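Local coordinates for protein 433aa long hypothetical phosphoribosylglycinamide formyl transferase (Pyrococcus horikoshii, PDB 2DWC) that is of unknown function but combines an ATP-grasp domain with a PurT-type C-terminal domain and binds adenosine-5'-diphosphate, at residues Glu213-His218 with Ile225-Pro230; Ala305-Gly310 with Arg335-Leu340; Lys130-Pro135 with Lys264-Val269; Arg113-Ala118 with Val292-His297. All coordinates share one frame; numbering follows the deposited sequence.

Contact 1: residues Glu213-His218 with Ile225-Pro230; sequences ELAVRH and IVTTFP
His-218 and Thr-228 meet diagonally across two antiparallel strands, where NE2 of His-218 and OG1 of Thr-228 lie 2.7 Å apart in a nearly straight hydrogen bond (172°) that either group could donate. The hydroxyl sits at the edge of the imidazole, near its plane, and has a second partner in NH1 of Arg-335. Val-226 instead lies over one ring face, its CG2 3.8 Å from the centroid of the His-218 ring in a CH-pi contact. With CG turned in between backbone N and carbonyl carbon (chi1 61°), the imidazole folds over the neighbouring strand and reaches past Val-226 to Thr-228. Val-216 points the same way alongside Thr-228, with CG1 3.9 Å from Thr-228 CB. On the other face of the sheet, Ile-225 CG2 lies over the guanidinium of Arg-217, 3.7 Å from its NH2, and a water bridges Arg-217 NH1 to Thr-227 OG1, while NE is bonded to the carbonyl of Gly-272. Two hydrogen-bonded backbone pairs, Val-216 with Thr-228 and His-218 with Val-226, enclose the non-hydrogen-bonded pair Arg-217 and Thr-227. Farther along, Ala-215 CB touches Phe-229 CE2 at 3.6 Å. The resulting beta hairpin is flanked in its sheet by strand 274-283 beside 209-219 and strand 334-337 beside 225-238; helix 253-270 packs against Thr-227, and helix 313-322 against Val-216 and His-218.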
loop_
_atom_site.group_PDB
_atom_site.type_symbol
_atom_site.label_atom_id
_atom_site.label_comp_id
_atom_site.label_asym_id
_atom_site.label_seq_id
_atom_site.Cartn_x
_atom_site.Cartn_y
_atom_site.Cartn_z
ATOM N N GLU B 213 -4.050 -1.633 -22.109
ATOM C CA GLU B 213 -3.254 -0.426 -22.003
ATOM C C GLU B 213 -3.967 0.476 -20.985
ATOM O O GLU B 213 -5.118 0.919 -21.215
ATOM C CB GLU B 213 -3.139 0.300 -23.353
ATOM C CG GLU B 213 -2.336 1.593 -23.260
ATOM C CD GLU B 213 -0.956 1.409 -22.626
ATOM O OE1 GLU B 213 -0.325 0.370 -22.903
ATOM O OE2 GLU B 213 -0.488 2.307 -21.866
ATOM N N LEU B 214 -3.274 0.761 -19.874
ATOM C CA LEU B 214 -3.862 1.553 -18.782
ATOM C C LEU B 214 -3.659 3.036 -18.944
ATOM O O LEU B 214 -3.062 3.697 -18.086
ATOM C CB LEU B 214 -3.257 1.054 -17.460
ATOM C CG LEU B 214 -3.613 -0.411 -17.161
ATOM C CD1 LEU B 214 -2.673 -0.950 -16.046
ATOM C CD2 LEU B 214 -5.109 -0.520 -16.757
ATOM N N ALA B 215 -4.153 3.585 -20.064
ATOM C CA ALA B 215 -4.003 5.027 -20.338
ATOM C C ALA B 215 -4.702 5.869 -19.251
ATOM O O ALA B 215 -5.822 5.565 -18.839
ATOM C CB ALA B 215 -4.616 5.357 -21.700
ATOM N N VAL B 216 -4.028 6.891 -18.758
ATOM C CA VAL B 216 -4.665 7.749 -17.749
ATOM C C VAL B 216 -4.715 9.197 -18.191
ATOM O O VAL B 216 -3.692 9.780 -18.577
ATOM C CB VAL B 216 -3.940 7.606 -16.342
ATOM C CG1 VAL B 216 -2.439 7.951 -16.421
ATOM C CG2 VAL B 216 -4.596 8.532 -15.300
ATOM N N ARG B 217 -5.932 9.773 -18.155
ATOM C CA ARG B 217 -6.162 11.178 -18.496
ATOM C C ARG B 217 -6.078 11.969 -17.205
ATOM O O ARG B 217 -6.755 11.658 -16.243
ATOM C CB ARG B 217 -7.547 11.351 -19.124
ATOM C CG ARG B 217 -7.563 10.902 -20.629
ATOM C CD ARG B 217 -8.949 10.928 -21.267
ATOM N NE ARG B 217 -9.525 12.260 -21.102
ATOM C CZ ARG B 217 -9.351 13.264 -21.954
ATOM N NH1 ARG B 217 -8.612 13.094 -23.055
ATOM N NH2 ARG B 217 -9.929 14.422 -21.715
ATOM N N HIS B 218 -5.288 13.029 -17.182
ATOM C CA HIS B 218 -5.126 13.783 -15.926
ATOM C C HIS B 218 -4.586 15.168 -16.284
ATOM O O HIS B 218 -4.199 15.400 -17.428
ATOM C CB HIS B 218 -4.087 13.044 -15.042
ATOM C CG HIS B 218 -2.727 12.946 -15.686
ATOM N ND1 HIS B 218 -1.719 13.862 -15.461
ATOM C CD2 HIS B 218 -2.212 12.026 -16.537
ATOM C CE1 HIS B 218 -0.636 13.497 -16.133
ATOM N NE2 HIS B 218 -0.909 12.386 -16.792
ATOM N N ILE B 225 -5.348 19.069 -19.755
ATOM C CA ILE B 225 -5.436 17.626 -19.658
ATOM C C ILE B 225 -4.488 16.916 -20.618
ATOM O O ILE B 225 -4.387 17.282 -21.805
ATOM C CB ILE B 225 -6.871 17.176 -19.906
ATOM C CG1 ILE B 225 -7.769 17.830 -18.855
ATOM C CG2 ILE B 225 -6.962 15.629 -19.892
ATOM C CD1 ILE B 225 -9.232 17.584 -19.132
ATOM N N VAL B 226 -3.742 15.949 -20.089
ATOM C CA VAL B 226 -2.854 15.126 -20.921
ATOM C C VAL B 226 -3.156 13.647 -20.680
ATOM O O VAL B 226 -3.907 13.299 -19.753
ATOM C CB VAL B 226 -1.347 15.386 -20.604
ATOM C CG1 VAL B 226 -1.001 16.810 -20.925
ATOM C CG2 VAL B 226 -1.052 15.121 -19.142
ATOM N N THR B 227 -2.593 12.768 -21.513
ATOM C CA THR B 227 -2.827 11.340 -21.343
ATOM C C THR B 227 -1.450 10.668 -21.222
ATOM O O THR B 227 -0.552 10.913 -22.045
ATOM C CB THR B 227 -3.587 10.781 -22.567
ATOM O OG1 THR B 227 -4.736 11.602 -22.823
ATOM C CG2 THR B 227 -4.008 9.309 -22.320
ATOM N N THR B 228 -1.299 9.811 -20.216
ATOM C CA THR B 228 -0.026 9.148 -19.931
ATOM C C THR B 228 -0.191 7.664 -20.064
ATOM O O THR B 228 -1.222 7.085 -19.699
ATOM C CB THR B 228 0.467 9.576 -18.519
ATOM O OG1 THR B 228 0.648 10.973 -18.552
ATOM C CG2 THR B 228 1.790 8.904 -18.126
ATOM N N PHE B 229 0.849 7.031 -20.618
ATOM C CA PHE B 229 0.787 5.624 -20.935
ATOM C C PHE B 229 1.733 4.676 -20.257
ATOM O O PHE B 229 2.967 4.721 -20.510
ATOM C CB PHE B 229 0.997 5.448 -22.451
ATOM C CG PHE B 229 -0.055 6.141 -23.283
ATOM C CD1 PHE B 229 0.083 7.491 -23.620
ATOM C CD2 PHE B 229 -1.200 5.462 -23.646
ATOM C CE1 PHE B 229 -0.926 8.151 -24.315
ATOM C CE2 PHE B 229 -2.227 6.106 -24.342
ATOM C CZ PHE B 229 -2.086 7.458 -24.676
ATOM N N PRO B 230 1.197 3.797 -19.385
ATOM C CA PRO B 230 2.053 2.806 -18.713
ATOM C C PRO B 230 2.441 1.753 -19.767
ATOM O O PRO B 230 1.855 1.694 -20.871
ATOM C CB PRO B 230 1.120 2.142 -17.673
ATOM C CG PRO B 230 0.100 3.225 -17.373
ATOM C CD PRO B 230 -0.141 3.881 -18.764
HETATM O O HOH W 1 -7.051 11.016 -24.030
#

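Contact 2: residues Ala305-Gly310 with Arg335-Leu340; sequences ASHPPG and RLFPML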
loop_
_atom_site.group_PDB
_atom_site.type_symbol
_atom_site.label_atom_id
_atom_site.label_comp_id
_atom_site.label_asym_id
_atom_site.label_seq_id
_atom_site.Cartn_x
_atom_site.Cartn_y
_atom_site.Cartn_z
ATOM N N ALA B 305 2.716 -4.214 -8.126
ATOM C CA ALA B 305 4.130 -4.564 -7.935
ATOM C C ALA B 305 5.064 -3.995 -9.014
ATOM O O ALA B 305 6.231 -3.700 -8.731
ATOM C CB ALA B 305 4.303 -6.101 -7.858
ATOM N N SER B 306 4.567 -3.871 -10.241
ATOM C CA SER B 306 5.425 -3.381 -11.342
ATOM C C SER B 306 5.559 -1.877 -11.397
ATOM O O SER B 306 6.477 -1.372 -12.017
ATOM C CB SER B 306 4.904 -3.918 -12.672
ATOM O OG SER B 306 3.567 -3.496 -12.844
ATOM N N HIS B 307 4.625 -1.133 -10.795
ATOM C CA HIS B 307 4.791 0.308 -10.722
ATOM C C HIS B 307 5.359 0.671 -9.358
ATOM O O HIS B 307 5.218 -0.104 -8.403
ATOM C CB HIS B 307 3.454 1.036 -10.905
ATOM C CG HIS B 307 3.026 1.144 -12.340
ATOM N ND1 HIS B 307 1.945 1.896 -12.731
ATOM C CD2 HIS B 307 3.494 0.538 -13.464
ATOM C CE1 HIS B 307 1.757 1.751 -14.035
ATOM N NE2 HIS B 307 2.684 0.932 -14.505
ATOM N N PRO B 308 5.965 1.866 -9.232
ATOM C CA PRO B 308 6.536 2.297 -7.948
ATOM C C PRO B 308 5.446 2.625 -6.911
ATOM O O PRO B 308 4.283 2.742 -7.247
ATOM C CB PRO B 308 7.418 3.491 -8.335
ATOM C CG PRO B 308 6.855 4.007 -9.618
ATOM C CD PRO B 308 6.249 2.820 -10.331
ATOM N N PRO B 309 5.816 2.743 -5.620
ATOM C CA PRO B 309 4.825 3.042 -4.596
ATOM C C PRO B 309 4.049 4.330 -4.866
ATOM O O PRO B 309 4.608 5.331 -5.338
ATOM C CB PRO B 309 5.658 3.096 -3.306
ATOM C CG PRO B 309 7.016 3.421 -3.769
ATOM C CD PRO B 309 7.182 2.682 -5.054
ATOM N N GLY B 310 2.744 4.258 -4.614
ATOM C CA GLY B 310 1.887 5.412 -4.857
ATOM C C GLY B 310 1.583 5.595 -6.339
ATOM O O GLY B 310 1.063 6.642 -6.722
ATOM N N ARG B 335 3.714 10.567 -23.807
ATOM C CA ARG B 335 4.029 10.800 -22.407
ATOM C C ARG B 335 3.842 9.406 -21.774
ATOM O O ARG B 335 2.724 8.880 -21.703
ATOM C CB ARG B 335 3.052 11.814 -21.791
ATOM C CG ARG B 335 3.574 12.505 -20.524
ATOM C CD ARG B 335 2.517 13.462 -19.944
ATOM N NE ARG B 335 2.932 14.274 -18.779
ATOM C CZ ARG B 335 2.912 13.873 -17.502
ATOM N NH1 ARG B 335 2.500 12.625 -17.184
ATOM N NH2 ARG B 335 3.259 14.739 -16.537
ATOM N N LEU B 336 4.961 8.786 -21.385
ATOM C CA LEU B 336 4.922 7.451 -20.825
ATOM C C LEU B 336 5.051 7.455 -19.316
ATOM O O LEU B 336 5.530 8.410 -18.715
ATOM C CB LEU B 336 6.066 6.577 -21.424
ATOM C CG LEU B 336 6.103 6.476 -22.965
ATOM C CD1 LEU B 336 7.151 5.440 -23.361
ATOM C CD2 LEU B 336 4.746 6.071 -23.516
ATOM N N PHE B 337 4.609 6.361 -18.703
ATOM C CA PHE B 337 4.747 6.209 -17.253
ATOM C C PHE B 337 5.746 5.043 -17.080
ATOM O O PHE B 337 5.445 3.897 -17.370
ATOM C CB PHE B 337 3.414 5.856 -16.595
ATOM C CG PHE B 337 3.490 5.945 -15.096
ATOM C CD1 PHE B 337 3.442 7.184 -14.485
ATOM C CD2 PHE B 337 3.797 4.817 -14.332
ATOM C CE1 PHE B 337 3.716 7.328 -13.132
ATOM C CE2 PHE B 337 4.072 4.939 -12.977
ATOM C CZ PHE B 337 4.038 6.188 -12.372
ATOM N N PRO B 338 6.929 5.332 -16.553
ATOM C CA PRO B 338 7.953 4.293 -16.380
ATOM C C PRO B 338 7.603 3.189 -15.393
ATOM O O PRO B 338 7.121 3.457 -14.315
ATOM C CB PRO B 338 9.173 5.094 -15.911
ATOM C CG PRO B 338 8.913 6.499 -16.423
ATOM C CD PRO B 338 7.442 6.650 -16.131
ATOM N N MET B 339 7.873 1.957 -15.782
ATOM C CA MET B 339 7.634 0.787 -14.940
ATOM C C MET B 339 8.846 0.667 -13.977
ATOM O O MET B 339 9.955 1.086 -14.326
ATOM C CB MET B 339 7.550 -0.418 -15.884
ATOM C CG MET B 339 7.526 -1.776 -15.276
ATOM S SD MET B 339 7.311 -2.868 -16.710
ATOM C CE MET B 339 9.100 -2.929 -17.399
ATOM N N LEU B 340 8.647 0.132 -12.767
ATOM C CA LEU B 340 9.752 -0.017 -11.833
ATOM C C LEU B 340 10.464 -1.362 -12.019
ATOM O O LEU B 340 11.710 -1.431 -12.043
ATOM C CB LEU B 340 9.247 0.124 -10.385
ATOM C CG LEU B 340 10.287 -0.106 -9.282
ATOM C CD1 LEU B 340 11.392 0.943 -9.367
ATOM C CD2 LEU B 340 9.610 -0.065 -7.929
HETATM O O HOH W 2 4.459 1.381 -16.846
#
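Leu-340 and Pro-308 form the more apolar end of this contact, with CB of Leu-340 4.0 Å from CD of Pro-308. The isobutyl group crosses the pyrrolidine ring at a slant: its CG stands opposite the backbone N (chi1 176°), a setting that carries CD2 to within 3.9 Å of Pro-308 CA. The backbone fixes Leu-340 as well, since its N-H gives a 2.7 Å hydrogen bond from N to Ser-306 O, on the last residue of helix 303-306. Phe-337 meets the same proline from another direction, presenting its ring edge at CE2 to Pro-308 CD at 4.0 Å. These segments join the end of a short helix, and the Pro-308-Pro-309 loop after it, to the chain leaving strand 334-337, an element of the large mixed sheet, in which it runs parallel to strand 225-238. Phe-337 also reaches His-307: its CD2 lies over one face of the imidazole, 3.7 Å from His-307 CE1, although the two ring planes are inclined at 44° and neither stack nor form a T. The imidazole is held through ND1 by the carbonyl of Phe-311, and a water that donates to Phe-337 O also makes a weak bond with His-307 NE2. Toward the dimer partner, Leu-340 packs on Leu-340 of the second subunit, and Pro-308 on Trp-393 of that same subunit.

Contact 3: residues Lys130-Pro135 with Lys264-Val269; sequences KEAKVP and KRITDV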
loop_
_atom_site.group_PDB
_atom_site.type_symbol
_atom_site.label_atom_id
_atom_site.label_comp_id
_atom_site.label_asym_id
_atom_site.label_seq_id
_atom_site.Cartn_x
_atom_site.Cartn_y
_atom_site.Cartn_z
ATOM N N LYS B 130 -16.364 4.541 -35.691
ATOM C CA LYS B 130 -16.743 5.846 -36.256
ATOM C C LYS B 130 -16.086 7.074 -35.650
ATOM O O LYS B 130 -15.765 8.014 -36.371
ATOM C CB LYS B 130 -18.258 6.051 -36.183
ATOM C CG LYS B 130 -19.101 4.902 -36.705
ATOM C CD LYS B 130 -18.776 4.587 -38.145
ATOM C CE LYS B 130 -19.626 3.406 -38.633
ATOM N NZ LYS B 130 -19.154 2.869 -39.949
ATOM N N GLU B 131 -15.881 7.095 -34.335
ATOM C CA GLU B 131 -15.258 8.272 -33.740
ATOM C C GLU B 131 -13.759 8.160 -33.459
ATOM O O GLU B 131 -12.996 9.044 -33.804
ATOM C CB GLU B 131 -15.973 8.641 -32.455
ATOM C CG GLU B 131 -17.470 8.766 -32.598
ATOM C CD GLU B 131 -18.116 9.217 -31.300
ATOM O OE1 GLU B 131 -17.893 10.385 -30.895
ATOM O OE2 GLU B 131 -18.831 8.398 -30.679
ATOM N N ALA B 132 -13.327 7.090 -32.797
ATOM C CA ALA B 132 -11.904 6.967 -32.515
ATOM C C ALA B 132 -11.160 6.613 -33.806
ATOM O O ALA B 132 -9.996 6.953 -33.955
ATOM C CB ALA B 132 -11.647 5.839 -31.436
ATOM N N LYS B 133 -11.839 5.883 -34.693
ATOM C CA LYS B 133 -11.278 5.438 -35.969
ATOM C C LYS B 133 -10.055 4.573 -35.773
ATOM O O LYS B 133 -8.951 4.910 -36.206
ATOM C CB LYS B 133 -10.948 6.651 -36.842
ATOM C CG LYS B 133 -12.164 7.459 -37.165
ATOM C CD LYS B 133 -11.775 8.684 -37.986
ATOM C CE LYS B 133 -12.986 9.528 -38.356
ATOM N NZ LYS B 133 -12.569 10.703 -39.192
ATOM N N VAL B 134 -10.252 3.461 -35.073
ATOM C CA VAL B 134 -9.162 2.539 -34.806
ATOM C C VAL B 134 -9.545 1.193 -35.355
ATOM O O VAL B 134 -10.716 0.874 -35.489
ATOM C CB VAL B 134 -8.879 2.400 -33.274
ATOM C CG1 VAL B 134 -8.353 3.713 -32.720
ATOM C CG2 VAL B 134 -10.135 1.966 -32.555
ATOM N N PRO B 135 -8.545 0.370 -35.681
ATOM C CA PRO B 135 -8.838 -0.957 -36.221
ATOM C C PRO B 135 -9.484 -1.890 -35.210
ATOM O O PRO B 135 -9.159 -1.857 -34.022
ATOM C CB PRO B 135 -7.465 -1.457 -36.695
ATOM C CG PRO B 135 -6.500 -0.757 -35.793
ATOM C CD PRO B 135 -7.096 0.618 -35.544
ATOM N N LYS B 264 -4.758 6.175 -27.316
ATOM C CA LYS B 264 -4.943 7.626 -27.303
ATOM C C LYS B 264 -6.180 8.073 -28.081
ATOM O O LYS B 264 -6.925 8.963 -27.633
ATOM C CB LYS B 264 -3.688 8.321 -27.864
ATOM C CG LYS B 264 -3.765 9.863 -27.945
ATOM C CD LYS B 264 -3.758 10.516 -26.593
ATOM C CE LYS B 264 -3.279 11.986 -26.663
ATOM N NZ LYS B 264 -4.163 12.863 -27.498
ATOM N N ARG B 265 -6.393 7.464 -29.244
ATOM C CA ARG B 265 -7.554 7.824 -30.074
ATOM C C ARG B 265 -8.845 7.488 -29.324
ATOM O O ARG B 265 -9.807 8.241 -29.383
ATOM C CB ARG B 265 -7.511 7.065 -31.401
ATOM C CG ARG B 265 -6.619 7.726 -32.461
ATOM C CD ARG B 265 -6.655 6.894 -33.732
ATOM N NE ARG B 265 -6.080 7.566 -34.885
ATOM C CZ ARG B 265 -6.559 8.684 -35.416
ATOM N NH1 ARG B 265 -7.632 9.276 -34.887
ATOM N NH2 ARG B 265 -5.975 9.195 -36.493
ATOM N N ILE B 266 -8.832 6.386 -28.583
ATOM C CA ILE B 266 -10.026 5.981 -27.841
ATOM C C ILE B 266 -10.266 6.880 -26.631
ATOM O O ILE B 266 -11.375 7.359 -26.419
ATOM C CB ILE B 266 -9.923 4.530 -27.389
ATOM C CG1 ILE B 266 -10.082 3.615 -28.619
ATOM C CG2 ILE B 266 -11.030 4.212 -26.335
ATOM C CD1 ILE B 266 -9.603 2.164 -28.387
ATOM N N THR B 267 -9.234 7.098 -25.829
ATOM C CA THR B 267 -9.455 7.939 -24.650
ATOM C C THR B 267 -9.725 9.401 -25.002
ATOM O O THR B 267 -10.451 10.082 -24.280
ATOM C CB THR B 267 -8.299 7.793 -23.620
ATOM O OG1 THR B 267 -7.073 8.238 -24.195
ATOM C CG2 THR B 267 -8.168 6.310 -23.191
ATOM N N ASP B 268 -9.157 9.911 -26.101
ATOM C CA ASP B 268 -9.465 11.297 -26.508
ATOM C C ASP B 268 -10.980 11.394 -26.794
ATOM O O ASP B 268 -11.601 12.441 -26.542
ATOM C CB ASP B 268 -8.707 11.662 -27.801
ATOM C CG ASP B 268 -7.257 12.035 -27.555
ATOM O OD1 ASP B 268 -6.525 12.151 -28.568
ATOM O OD2 ASP B 268 -6.826 12.210 -26.380
ATOM N N VAL B 269 -11.569 10.345 -27.367
ATOM C CA VAL B 269 -13.014 10.372 -27.612
ATOM C C VAL B 269 -13.839 10.223 -26.312
ATOM O O VAL B 269 -14.835 10.933 -26.113
ATOM C CB VAL B 269 -13.438 9.262 -28.581
ATOM C CG1 VAL B 269 -14.969 9.182 -28.655
ATOM C CG2 VAL B 269 -12.856 9.564 -29.992
#
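Arg-265 holds CG opposite its carbonyl carbon (chi1 -83°) and then runs extended to NE, which lays its aliphatic part beside the end of helix 121-132, where CD comes 3.3 Å from Ala-132 O. Val-134 approaches that chain from the opposite direction and slides past it, CG1 lying 3.7 Å from Arg-265 CB. The flat end of the arginine lies beneath another backbone oxygen, with Lys-133 O over one face of the guanidinium. The two carbonyl oxygens at the helix end probably ease the closeness of a like charge, Arg-261, whose NH1 is near Arg-265 NE. Helix 121-132 finishes here in a wider pi-type turn, and Lys-133 leaves it with positive phi, so that the chain turns back and brings Val-134 against helix 253-270. This junction of helix end and helix side belongs to the ATP-grasp domain. Between the two, Ala-132 inserts its methyl, CB lying 3.9 Å from Ile-266 CG1 and 3.7 Å from the carbonyl oxygen of Arg-265. Val-269, one turn on from Arg-265, applies CG2 to Ala-132 CA at 3.7 Å and its other methyl to the side chain of Glu-131, which it crosses at about a right angle. Deeper in, Ile-266 also packs on Leu-128 and on Val-278 of strand 274-283.

Contact 4: residues Arg113-Ala118 with Val292-His297; sequences RATWIA and VSPRPH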
loop_
_atom_site.group_PDB
_atom_site.type_symbol
_atom_site.label_atom_id
_atom_site.label_comp_id
_atom_site.label_asym_id
_atom_site.label_seq_id
_atom_site.Cartn_x
_atom_site.Cartn_y
_atom_site.Cartn_z
ATOM N N ARG B 113 -21.187 9.526 -19.412
ATOM C CA ARG B 113 -21.352 8.945 -20.740
ATOM C C ARG B 113 -20.415 7.769 -21.014
ATOM O O ARG B 113 -20.807 6.779 -21.647
ATOM C CB ARG B 113 -21.171 10.057 -21.787
ATOM C CG ARG B 113 -21.384 9.542 -23.232
ATOM C CD ARG B 113 -21.847 10.658 -24.158
ATOM N NE ARG B 113 -22.454 10.131 -25.392
ATOM C CZ ARG B 113 -21.759 9.699 -26.443
ATOM N NH1 ARG B 113 -20.435 9.745 -26.420
ATOM N NH2 ARG B 113 -22.381 9.186 -27.503
ATOM N N ALA B 114 -19.183 7.836 -20.497
ATOM C CA ALA B 114 -18.239 6.739 -20.736
ATOM C C ALA B 114 -18.724 5.416 -20.204
ATOM O O ALA B 114 -18.544 4.392 -20.846
ATOM C CB ALA B 114 -16.832 7.072 -20.143
ATOM N N THR B 115 -19.343 5.415 -19.027
ATOM C CA THR B 115 -19.842 4.164 -18.471
ATOM C C THR B 115 -21.027 3.680 -19.283
ATOM O O THR B 115 -21.152 2.481 -19.575
ATOM C CB THR B 115 -20.212 4.352 -16.992
ATOM O OG1 THR B 115 -18.995 4.562 -16.270
ATOM C CG2 THR B 115 -20.924 3.113 -16.410
ATOM N N TRP B 116 -21.855 4.614 -19.713
ATOM C CA TRP B 116 -23.035 4.248 -20.499
ATOM C C TRP B 116 -22.614 3.698 -21.874
ATOM O O TRP B 116 -23.231 2.762 -22.377
ATOM C CB TRP B 116 -23.926 5.490 -20.614
ATOM C CG TRP B 116 -25.060 5.391 -21.563
ATOM C CD1 TRP B 116 -26.323 4.924 -21.301
ATOM C CD2 TRP B 116 -25.071 5.871 -22.907
ATOM N NE1 TRP B 116 -27.127 5.092 -22.416
ATOM C CE2 TRP B 116 -26.382 5.675 -23.413
ATOM C CE3 TRP B 116 -24.101 6.459 -23.734
ATOM C CZ2 TRP B 116 -26.743 6.049 -24.710
ATOM C CZ3 TRP B 116 -24.468 6.832 -25.033
ATOM C CH2 TRP B 116 -25.771 6.623 -25.497
ATOM N N ILE B 117 -21.554 4.244 -22.466
ATOM C CA ILE B 117 -21.081 3.737 -23.745
ATOM C C ILE B 117 -20.460 2.363 -23.599
ATOM O O ILE B 117 -20.856 1.430 -24.283
ATOM C CB ILE B 117 -20.025 4.648 -24.371
ATOM C CG1 ILE B 117 -20.686 5.908 -24.903
ATOM C CG2 ILE B 117 -19.255 3.898 -25.485
ATOM C CD1 ILE B 117 -19.703 6.882 -25.529
ATOM N N ALA B 118 -19.531 2.227 -22.653
ATOM C CA ALA B 118 -18.809 0.975 -22.484
ATOM C C ALA B 118 -19.640 -0.220 -22.096
ATOM O O ALA B 118 -19.220 -1.369 -22.285
ATOM C CB ALA B 118 -17.650 1.169 -21.459
ATOM N N VAL B 292 -13.123 -1.477 -24.045
ATOM C CA VAL B 292 -12.429 -0.636 -23.070
ATOM C C VAL B 292 -13.246 -0.515 -21.783
ATOM O O VAL B 292 -14.478 -0.469 -21.821
ATOM C CB VAL B 292 -12.146 0.777 -23.683
ATOM C CG1 VAL B 292 -13.362 1.277 -24.366
ATOM C CG2 VAL B 292 -11.725 1.789 -22.596
ATOM N N SER B 293 -12.559 -0.520 -20.650
ATOM C CA SER B 293 -13.260 -0.330 -19.373
ATOM C C SER B 293 -12.845 1.067 -18.928
ATOM O O SER B 293 -11.659 1.370 -18.839
ATOM C CB SER B 293 -12.818 -1.363 -18.339
ATOM O OG SER B 293 -13.729 -1.312 -17.267
ATOM N N PRO B 294 -13.822 1.960 -18.658
ATOM C CA PRO B 294 -13.484 3.324 -18.247
ATOM C C PRO B 294 -13.181 3.458 -16.750
ATOM O O PRO B 294 -13.722 4.340 -16.080
ATOM C CB PRO B 294 -14.721 4.108 -18.684
ATOM C CG PRO B 294 -15.821 3.150 -18.333
ATOM C CD PRO B 294 -15.287 1.799 -18.775
ATOM N N ARG B 295 -12.273 2.610 -16.279
ATOM C CA ARG B 295 -11.899 2.580 -14.860
ATOM C C ARG B 295 -10.818 1.551 -14.709
ATOM O O ARG B 295 -10.532 0.804 -15.648
ATOM C CB ARG B 295 -13.141 2.140 -14.040
ATOM C CG ARG B 295 -13.809 0.814 -14.473
ATOM C CD ARG B 295 -15.139 0.628 -13.656
ATOM N NE ARG B 295 -16.225 0.279 -14.547
ATOM C CZ ARG B 295 -17.159 1.099 -15.044
ATOM N NH1 ARG B 295 -17.261 2.432 -14.768
ATOM N NH2 ARG B 295 -17.995 0.558 -15.905
ATOM N N PRO B 296 -10.213 1.472 -13.514
ATOM C CA PRO B 296 -9.160 0.496 -13.215
ATOM C C PRO B 296 -9.748 -0.891 -13.572
ATOM O O PRO B 296 -10.956 -1.136 -13.421
ATOM C CB PRO B 296 -8.972 0.642 -11.705
ATOM C CG PRO B 296 -9.188 2.123 -11.468
ATOM C CD PRO B 296 -10.362 2.472 -12.419
ATOM N N HIS B 297 -8.897 -1.791 -14.035
ATOM C CA HIS B 297 -9.319 -3.091 -14.501
ATOM C C HIS B 297 -8.533 -4.173 -13.746
ATOM O O HIS B 297 -7.366 -3.946 -13.368
ATOM C CB HIS B 297 -8.994 -3.158 -16.005
ATOM C CG HIS B 297 -9.589 -4.333 -16.705
ATOM N ND1 HIS B 297 -10.952 -4.532 -16.792
ATOM C CD2 HIS B 297 -9.012 -5.358 -17.376
ATOM C CE1 HIS B 297 -11.189 -5.632 -17.485
ATOM N NE2 HIS B 297 -10.030 -6.153 -17.851
#
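Thr-115 and Arg-295 supply the polar link of this buried contact: NH1 of Arg-295 donates a hydrogen bond to OG1 of Thr-115 over 3.1 Å, at 160° about the hydrogen. The hydroxyl lies at the guanidinium edge, 10° out of its plane, and the two side chains cross at about a right angle. Beside the bond, Thr-115 CG2 touches Arg-295 NH2 at 3.9 Å. Pro-294 provides the apolar part, its ring set against two alanines one helical turn apart, with CB 3.9 Å from Ala-114 CB and CD 3.6 Å from Ala-118 CB. The latter methyl also rests on the carbonyl oxygen of Val-292. Outward from this shell, Pro-294 is the centre of an inverse gamma turn in which the N of Arg-295 bonds weakly to Ser-293 O; Arg-295 then curls back, bent at chi3, until its guanidinium has Pro-294 CG over one face. Phe-276 backs the proline, Leu-95 and Leu-98 of helix 95-103 pack on Thr-115, and Asn-111 OD1 receives the N-H of Ala-114. Strand 286-293, just before the turn, contains Asn-290 and Glu-291 of the adenosine-5'-diphosphate pocket, and the side chain of Ala-118 is about 10 Å from that ligand. Helix 112-118 of the preATP-grasp domain is thereby seated on the strand end of the ATP-grasp domain, an interface between the two parts as in other proteins of the ATP-grasp superfamily.

Contacts 1, 2 and 4 all reach the large mixed sheet, while contact 3 packs helix 121-132 on helix 253-270, which lies over contact 1. Along the chain, contact 4 encloses contact 3, which in turn encloses the hairpin of contact 1; contact 2 follows after contact 4 closes. Contact 1 touches contacts 2 and 3, their centres 12 and 14 Å from its own, but not contact 4. Contacts 3 and 4 meet directly through Ile-266 and Val-292. Contacts 2 and 3 have centres 25 Å apart and do not touch. Contact 4 thus joins the preATP-grasp and ATP-grasp parts, while contact 2, at the far end of the set, also packs against the second subunit.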